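Local coordinates for protein endo-polygalacturonase (Pectobacterium carotovorum subsp. carotovorum, PDB 1BHE) that hydrolyses the alpha-1,4 links of polygalacturonic acid within plant cell walls as an endo-acting glycosidase and takes part in the maceration and soft-rotting of plant tissue, at residues G70-A75 / P116-G121; R152-N157 / V167-S172. One frame throughout, in Å; residues are numbered along the deposited sequence.

Contact 1: G70-A75 / P116-G121; sequences GVTLRA and PGTIDG
Strands 72-75 and 118-120 pair in parallel as two successive rungs on one wall of a beta-helix, and residues at equal heights pair off: Thr72 beside Thr118, Leu73 beside Ile119, Arg74 beside Asp120. The strand directions differ by only 13°. Four backbone bonds join the rungs. Thr118 N reaches Val71 O at 3.0 Å, Leu73 N gives to Thr118 O at 2.8 Å, Asp120 N to Leu73 O at 2.9 Å, and Ala75 N to Asp120 O at 2.9 Å.

Similar side chains line up in two of the three pairs. Leu73 and Ile119 share the inward face; the methyl CG2 of Ile119 rests 3.8 Å from Leu73 O, while Phe102 and Leu65 also pack on Leu73. On the other face Thr72 and Thr118 run side by side in matching rotamers, and Thr72 CG2 touches Asp120 CB. Further along, Arg74 and Asp120 form a salt bridge, NE to OD2 at 3.2 Å. Both side chains leave with CG anti to the backbone N (chi1 -174° and 176°), and a bend at chi3 of Arg74 sets the guanidinium steeply across the carboxylate, which NE meets from above its plane. A water accepts from Arg74 NH2 and donates to the same OD2, so that oxygen is gripped twice, while OD1 takes the backbone N of Gln122. Another water spans Val71 O and Thr118 OG1. In-register parallel pairing, with similar or complementary side chains brought level, is characteristic of the right-handed parallel beta-helix of family 28 glycosyl hydrolases.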
loop_
_atom_site.group_PDB
_atom_site.type_symbol
_atom_site.label_atom_id
_atom_site.label_comp_id
_atom_site.label_asym_id
_atom_site.label_seq_id
_atom_site.Cartn_x
_atom_site.Cartn_y
_atom_site.Cartn_z
ATOM N N GLY A 70 -12.794 -3.386 -19.048
ATOM C CA GLY A 70 -13.235 -4.758 -19.228
ATOM C C GLY A 70 -12.138 -5.785 -19.428
ATOM O O GLY A 70 -12.450 -6.967 -19.624
ATOM N N VAL A 71 -10.871 -5.386 -19.475
ATOM C CA VAL A 71 -9.768 -6.314 -19.680
ATOM C C VAL A 71 -9.097 -6.540 -18.322
ATOM O O VAL A 71 -9.078 -5.628 -17.492
ATOM C CB VAL A 71 -8.753 -5.789 -20.709
ATOM C CG1 VAL A 71 -7.476 -6.614 -20.778
ATOM C CG2 VAL A 71 -9.390 -5.752 -22.100
ATOM N N THR A 72 -8.592 -7.748 -18.124
ATOM C CA THR A 72 -7.923 -8.089 -16.876
ATOM C C THR A 72 -6.524 -8.631 -17.152
ATOM O O THR A 72 -6.355 -9.493 -18.018
ATOM C CB THR A 72 -8.728 -9.157 -16.106
ATOM O OG1 THR A 72 -10.061 -8.672 -15.864
ATOM C CG2 THR A 72 -8.085 -9.485 -14.768
ATOM N N LEU A 73 -5.532 -8.119 -16.437
ATOM C CA LEU A 73 -4.178 -8.692 -16.475
ATOM C C LEU A 73 -4.138 -9.539 -15.197
ATOM O O LEU A 73 -4.180 -8.980 -14.096
ATOM C CB LEU A 73 -3.119 -7.608 -16.503
ATOM C CG LEU A 73 -1.662 -8.036 -16.297
ATOM C CD1 LEU A 73 -1.203 -8.970 -17.410
ATOM C CD2 LEU A 73 -0.743 -6.825 -16.230
ATOM N N ARG A 74 -4.136 -10.849 -15.341
ATOM C CA ARG A 74 -4.205 -11.767 -14.212
ATOM C C ARG A 74 -2.948 -12.574 -13.952
ATOM O O ARG A 74 -2.391 -13.200 -14.855
ATOM C CB ARG A 74 -5.382 -12.723 -14.482
ATOM C CG ARG A 74 -5.743 -13.683 -13.357
ATOM C CD ARG A 74 -6.952 -14.538 -13.752
ATOM N NE ARG A 74 -8.166 -13.729 -13.753
ATOM C CZ ARG A 74 -9.266 -13.976 -14.458
ATOM N NH1 ARG A 74 -9.360 -15.029 -15.253
ATOM N NH2 ARG A 74 -10.289 -13.140 -14.368
ATOM N N ALA A 75 -2.516 -12.565 -12.690
ATOM C CA ALA A 75 -1.325 -13.300 -12.277
ATOM C C ALA A 75 -1.599 -14.801 -12.239
ATOM O O ALA A 75 -2.580 -15.236 -11.623
ATOM C CB ALA A 75 -0.848 -12.803 -10.914
ATOM N N PRO A 116 -8.766 1.964 -17.523
ATOM C CA PRO A 116 -9.442 1.415 -16.379
ATOM C C PRO A 116 -9.716 -0.070 -16.314
ATOM O O PRO A 116 -10.649 -0.492 -15.619
ATOM C CB PRO A 116 -10.782 2.181 -16.382
ATOM C CG PRO A 116 -11.080 2.321 -17.836
ATOM C CD PRO A 116 -9.747 2.508 -18.509
ATOM N N GLY A 117 -8.848 -0.870 -16.901
ATOM C CA GLY A 117 -8.853 -2.313 -16.738
ATOM C C GLY A 117 -8.453 -2.677 -15.304
ATOM O O GLY A 117 -8.296 -1.836 -14.423
ATOM N N THR A 118 -8.316 -3.975 -15.081
ATOM C CA THR A 118 -8.002 -4.565 -13.797
ATOM C C THR A 118 -6.740 -5.414 -13.787
ATOM O O THR A 118 -6.410 -6.092 -14.755
ATOM C CB THR A 118 -9.189 -5.506 -13.432
ATOM O OG1 THR A 118 -10.387 -4.718 -13.355
ATOM C CG2 THR A 118 -8.981 -6.224 -12.114
ATOM N N ILE A 119 -6.052 -5.394 -12.650
ATOM C CA ILE A 119 -4.916 -6.267 -12.381
ATOM C C ILE A 119 -5.398 -7.183 -11.241
ATOM O O ILE A 119 -5.788 -6.687 -10.182
ATOM C CB ILE A 119 -3.635 -5.535 -11.978
ATOM C CG1 ILE A 119 -3.191 -4.615 -13.121
ATOM C CG2 ILE A 119 -2.538 -6.543 -11.629
ATOM C CD1 ILE A 119 -2.021 -3.706 -12.806
ATOM N N ASP A 120 -5.469 -8.476 -11.506
ATOM C CA ASP A 120 -5.971 -9.454 -10.550
ATOM C C ASP A 120 -4.871 -10.411 -10.101
ATOM O O ASP A 120 -4.305 -11.143 -10.916
ATOM C CB ASP A 120 -7.109 -10.240 -11.209
ATOM C CG ASP A 120 -7.694 -11.371 -10.399
ATOM O OD1 ASP A 120 -7.404 -11.528 -9.199
ATOM O OD2 ASP A 120 -8.487 -12.140 -10.998
ATOM N N GLY A 121 -4.604 -10.421 -8.795
ATOM C CA GLY A 121 -3.555 -11.266 -8.247
ATOM C C GLY A 121 -3.955 -12.704 -7.973
ATOM O O GLY A 121 -3.097 -13.540 -7.662
HETATM O O HOH W 1 -12.696 -2.426 -16.268
HETATM O O HOH W 2 -11.357 -5.146 -16.020
HETATM O O HOH W 3 -10.724 -11.332 -12.348
#

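Contact 2: R152-N157 / V167-S172; sequences RLIQIN and VSLINS
Apolar packing carries most of this contact, in which Leu153 and Ile154 meet Leu169 across the inside of the beta-helix. Leu153 CD1 lies 3.9 Å from Leu169 CB, the two side chains passing each other in opposite directions. Ile154 crosses Leu169 at about a right angle, and its terminal CD1 touches both methyls of the leucine, CD1 at 4.0 Å and CD2 at 4.1 Å. Ile154 gets there extended, with chi2 at 162° carrying CD1 out to the leucine. Ile119 and Val177 also pack on Leu169.

The polar edge is Ser172. Its OG, anti to the backbone N (chi1 -178°), sits 3.4 Å from Leu153 CG, a van der Waals contact, and its CB is 3.7 Å from that same carbon. The buried hydroxyl is hydrogen-bonded to Asn174 O, while Trp135 NE1 bonds to Ser172 O.

No hydrogen bond links the two segments; the backbone of 152-157 bonds instead to neighbouring turns, as Ile154 does to His176 and Val178. The side chain of Ser172 is about 10 Å from that of Asp223, the predicted proton donor. Aliphatic side chains from separate strands of a coil and the loop leading into one, meeting in its interior, are characteristic of the parallel beta-helix.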
loop_
_atom_site.group_PDB
_atom_site.type_symbol
_atom_site.label_atom_id
_atom_site.label_comp_id
_atom_site.label_asym_id
_atom_site.label_seq_id
_atom_site.Cartn_x
_atom_site.Cartn_y
_atom_site.Cartn_z
ATOM N N ARG A 152 3.913 -9.783 -4.343
ATOM C CA ARG A 152 3.279 -8.470 -4.342
ATOM C C ARG A 152 2.762 -8.159 -5.745
ATOM O O ARG A 152 3.319 -8.701 -6.711
ATOM C CB ARG A 152 4.277 -7.379 -3.934
ATOM C CG ARG A 152 4.630 -7.465 -2.448
ATOM C CD ARG A 152 5.754 -6.493 -2.105
ATOM N NE ARG A 152 5.987 -6.449 -0.657
ATOM C CZ ARG A 152 7.041 -5.871 -0.090
ATOM N NH1 ARG A 152 7.974 -5.282 -0.826
ATOM N NH2 ARG A 152 7.156 -5.897 1.234
ATOM N N LEU A 153 1.730 -7.333 -5.875
ATOM C CA LEU A 153 1.205 -7.016 -7.199
ATOM C C LEU A 153 2.123 -6.061 -7.960
ATOM O O LEU A 153 2.526 -6.316 -9.093
ATOM C CB LEU A 153 -0.170 -6.374 -7.136
ATOM C CG LEU A 153 -1.447 -7.184 -7.190
ATOM C CD1 LEU A 153 -2.606 -6.243 -7.538
ATOM C CD2 LEU A 153 -1.422 -8.358 -8.157
ATOM N N ILE A 154 2.419 -4.916 -7.346
ATOM C CA ILE A 154 3.241 -3.898 -8.010
ATOM C C ILE A 154 4.382 -3.518 -7.071
ATOM O O ILE A 154 4.102 -3.086 -5.956
ATOM C CB ILE A 154 2.408 -2.657 -8.372
ATOM C CG1 ILE A 154 1.410 -2.950 -9.507
ATOM C CG2 ILE A 154 3.273 -1.469 -8.775
ATOM C CD1 ILE A 154 0.299 -1.913 -9.577
ATOM N N GLN A 155 5.611 -3.684 -7.519
ATOM C CA GLN A 155 6.791 -3.349 -6.719
ATOM C C GLN A 155 7.630 -2.330 -7.479
ATOM O O GLN A 155 8.072 -2.584 -8.599
ATOM C CB GLN A 155 7.599 -4.623 -6.457
ATOM C CG GLN A 155 8.924 -4.387 -5.753
ATOM C CD GLN A 155 8.783 -4.124 -4.268
ATOM O OE1 GLN A 155 7.984 -4.734 -3.562
ATOM N NE2 GLN A 155 9.591 -3.184 -3.773
ATOM N N ILE A 156 7.806 -1.146 -6.915
ATOM C CA ILE A 156 8.539 -0.064 -7.563
ATOM C C ILE A 156 9.760 0.323 -6.732
ATOM O O ILE A 156 9.614 0.694 -5.570
ATOM C CB ILE A 156 7.640 1.164 -7.769
ATOM C CG1 ILE A 156 6.334 0.802 -8.494
ATOM C CG2 ILE A 156 8.390 2.242 -8.545
ATOM C CD1 ILE A 156 5.171 1.702 -8.114
ATOM N N ASN A 157 10.956 0.204 -7.306
ATOM C CA ASN A 157 12.190 0.464 -6.575
ATOM C C ASN A 157 13.056 1.539 -7.215
ATOM O O ASN A 157 13.168 1.592 -8.439
ATOM C CB ASN A 157 13.055 -0.812 -6.539
ATOM C CG ASN A 157 12.392 -2.024 -5.939
ATOM O OD1 ASN A 157 11.527 -1.920 -5.080
ATOM N ND2 ASN A 157 12.766 -3.218 -6.368
ATOM N N VAL A 167 -7.227 2.823 -12.413
ATOM C CA VAL A 167 -7.097 1.376 -12.561
ATOM C C VAL A 167 -7.559 0.617 -11.335
ATOM O O VAL A 167 -7.550 1.154 -10.224
ATOM C CB VAL A 167 -5.599 1.110 -12.872
ATOM C CG1 VAL A 167 -4.722 1.549 -11.698
ATOM C CG2 VAL A 167 -5.329 -0.338 -13.226
ATOM N N SER A 168 -7.976 -0.640 -11.497
ATOM C CA SER A 168 -8.420 -1.451 -10.372
ATOM C C SER A 168 -7.397 -2.558 -10.086
ATOM O O SER A 168 -6.888 -3.202 -10.993
ATOM C CB SER A 168 -9.789 -2.102 -10.583
ATOM O OG SER A 168 -10.806 -1.121 -10.755
ATOM N N LEU A 169 -7.088 -2.743 -8.814
ATOM C CA LEU A 169 -6.158 -3.767 -8.346
ATOM C C LEU A 169 -6.909 -4.656 -7.362
ATOM O O LEU A 169 -7.397 -4.151 -6.349
ATOM C CB LEU A 169 -4.947 -3.156 -7.636
ATOM C CG LEU A 169 -4.250 -1.981 -8.323
ATOM C CD1 LEU A 169 -3.096 -1.469 -7.474
ATOM C CD2 LEU A 169 -3.763 -2.365 -9.714
ATOM N N ILE A 170 -7.099 -5.929 -7.696
ATOM C CA ILE A 170 -7.864 -6.837 -6.876
ATOM C C ILE A 170 -7.131 -8.119 -6.494
ATOM O O ILE A 170 -6.254 -8.629 -7.180
ATOM C CB ILE A 170 -9.201 -7.262 -7.535
ATOM C CG1 ILE A 170 -8.959 -8.134 -8.769
ATOM C CG2 ILE A 170 -10.063 -6.055 -7.886
ATOM C CD1 ILE A 170 -10.245 -8.645 -9.402
ATOM N N ASN A 171 -7.564 -8.667 -5.362
ATOM C CA ASN A 171 -7.098 -9.943 -4.845
ATOM C C ASN A 171 -5.586 -10.115 -4.856
ATOM O O ASN A 171 -5.058 -11.121 -5.339
ATOM C CB ASN A 171 -7.773 -11.069 -5.653
ATOM C CG ASN A 171 -9.288 -10.929 -5.674
ATOM O OD1 ASN A 171 -9.883 -10.580 -4.656
ATOM N ND2 ASN A 171 -9.896 -11.190 -6.828
ATOM N N SER A 172 -4.862 -9.169 -4.258
ATOM C CA SER A 172 -3.402 -9.263 -4.220
ATOM C C SER A 172 -2.947 -10.321 -3.233
ATOM O O SER A 172 -3.401 -10.384 -2.088
ATOM C CB SER A 172 -2.816 -7.892 -3.848
ATOM O OG SER A 172 -1.407 -7.953 -3.849
#

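Contact 1 closes first along the chain: from 70-75 the backbone makes one circuit of the helix and returns at 116-121, one rung further on. Contact 2 opens only later, at 152-157, and closes at 167-172, so the two loops follow in series and neither nests within nor crosses the other. They meet because strand 167-170 is the next rung beside 118-120, probably hydrogen-bonded through Ile119 N to Ser168 O and Ile119 O to Ile170 N. Contact 1 therefore ties rungs together along the axis, whereas contact 2 ties strand 154-157 and the loop before it to strand 167-170 across the interior.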